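Local coordinates for protein similar to yteR (Bacilus subtilis) (Clostridium acetobutylicum, PDB 4WU0) that belongs to glycoside hydrolase family 105 and probably hydrolyses unsaturated rhamnogalacturonan fragments of pectin, at residues Ala177-Ser181 against Lys182-Trp186. Sequence-based numbering, arbitrary orientation.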
# COMPACT_ATOMS: atom_id res chain seq x y z
N ALA A 177 -10.53 8.15 -5.26
CA ALA A 177 -10.63 7.77 -6.67
C ALA A 177 -11.13 8.90 -7.56
O ALA A 177 -11.73 9.89 -7.09
CB ALA A 177 -11.55 6.57 -6.82
N TYR A 178 -10.91 8.69 -8.85
CA TYR A 178 -11.17 9.64 -9.92
C TYR A 178 -11.72 8.86 -11.11
O TYR A 178 -11.15 7.84 -11.48
CB TYR A 178 -9.85 10.32 -10.31
CG TYR A 178 -9.85 11.13 -11.57
CD1 TYR A 178 -10.64 12.26 -11.71
CD2 TYR A 178 -9.02 10.78 -12.63
CE1 TYR A 178 -10.62 13.01 -12.88
CE2 TYR A 178 -8.99 11.53 -13.80
CZ TYR A 178 -9.79 12.64 -13.91
OH TYR A 178 -9.75 13.39 -15.08
N ASP A 179 -12.82 9.33 -11.70
CA ASP A 179 -13.36 8.77 -12.93
C ASP A 179 -13.21 9.82 -14.04
O ASP A 179 -13.95 10.80 -14.08
CB ASP A 179 -14.83 8.42 -12.78
CG ASP A 179 -15.40 7.75 -14.02
OD1 ASP A 179 -14.68 7.62 -15.02
OD2 ASP A 179 -16.58 7.37 -13.99
N GLU A 180 -12.26 9.61 -14.92
CA GLU A 180 -11.98 10.54 -16.00
C GLU A 180 -13.21 10.78 -16.88
O GLU A 180 -13.38 11.85 -17.46
CB GLU A 180 -10.84 9.96 -16.83
CG GLU A 180 -10.50 10.65 -18.09
CD GLU A 180 -9.20 10.12 -18.62
OE1 GLU A 180 -9.21 9.16 -19.43
OE2 GLU A 180 -8.17 10.66 -18.17
N SER A 181 -14.08 9.77 -16.95
CA SER A 181 -15.25 9.84 -17.81
C SER A 181 -16.39 10.52 -17.07
O SER A 181 -17.38 10.92 -17.68
CB SER A 181 -15.66 8.44 -18.27
OG SER A 181 -16.33 7.73 -17.25
N LYS A 182 -16.24 10.64 -15.76
CA LYS A 182 -17.22 11.26 -14.87
C LYS A 182 -18.61 10.62 -15.01
O LYS A 182 -19.63 11.29 -14.85
CB LYS A 182 -17.30 12.78 -15.12
CG LYS A 182 -15.96 13.53 -14.94
CD LYS A 182 -16.15 15.04 -15.02
CE LYS A 182 -14.85 15.76 -15.38
NZ LYS A 182 -15.10 17.19 -15.80
N THR A 183 -18.64 9.32 -15.27
CA THR A 183 -19.90 8.61 -15.45
C THR A 183 -20.36 7.86 -14.19
O THR A 183 -21.56 7.69 -13.99
CB THR A 183 -19.84 7.63 -16.63
OG1 THR A 183 -18.80 6.69 -16.41
CG2 THR A 183 -19.57 8.38 -17.93
N GLU A 184 -19.45 7.40 -13.34
CA GLU A 184 -19.83 6.73 -12.10
C GLU A 184 -20.66 7.66 -11.20
O GLU A 184 -20.35 8.85 -11.07
CB GLU A 184 -18.61 6.26 -11.32
CG GLU A 184 -17.88 5.06 -11.92
CD GLU A 184 -18.50 3.70 -11.58
OE1 GLU A 184 -19.49 3.63 -10.81
OE2 GLU A 184 -17.98 2.68 -12.10
N PRO A 185 -21.71 7.12 -10.57
CA PRO A 185 -22.55 7.94 -9.69
C PRO A 185 -21.82 8.50 -8.48
O PRO A 185 -22.29 9.49 -7.90
CB PRO A 185 -23.66 6.96 -9.24
CG PRO A 185 -23.66 5.88 -10.22
CD PRO A 185 -22.26 5.76 -10.75
N TRP A 186 -20.72 7.88 -8.08
CA TRP A 186 -19.92 8.38 -6.97
C TRP A 186 -19.03 9.55 -7.36
O TRP A 186 -18.45 10.20 -6.49
CB TRP A 186 -19.07 7.28 -6.35
CG TRP A 186 -18.15 6.54 -7.29
CD1 TRP A 186 -18.37 5.30 -7.82
CD2 TRP A 186 -16.86 6.97 -7.80
NE1 TRP A 186 -17.31 4.93 -8.61
CE2 TRP A 186 -16.38 5.93 -8.62
CE3 TRP A 186 -16.08 8.12 -7.64
CZ2 TRP A 186 -15.15 6.01 -9.28
CZ3 TRP A 186 -14.87 8.20 -8.28
CH2 TRP A 186 -14.41 7.15 -9.10
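The carboxylate of D179 accepts hydrogen bonds from the backbone of T183 and E184, both on OD2. E184 N reaches D179 OD2 at 2.9 Å, nearly along the C-O axis and almost straight (169° at the hydrogen). T183 N meets D179 OD2 at 3.1 Å from well above the carboxylate plane, in a more bent bond. The D179 carboxylate reaches into the bend of the chain because its chi1 of -176° sets CG opposite the backbone N, and its other oxygen, OD1, takes the backbone N and the hydroxyl of S181 from one face, S181 OG lying 2.8 Å from D179 OD1. The bond from S181 N makes an Asx turn. It overlaps a type I beta turn from D179 to K182, closed by K182 N to D179 O at 2.8 Å; together they reverse the chain where strand 177-179, paired antiparallel with strand 126-128, gives way to the loop leading to helix 199-215. The S181 hydroxyl also sits 2.8 Å (OG) from T183 OG1, and four N-H and O-H donors in all satisfy the buried D179 carboxylate.

Apolar contact comes from W186, whose CH2 corner reaches the strand. W186 CH2 lies 3.7 Å from A177 CB, which meets the ring obliquely, while the carbonyl carbon of Y178 sits at the ring edge. E184 CB lies over one face of the indole, toward its rim, and E184 OE2 accepts a hydrogen bond from Q126 NE2.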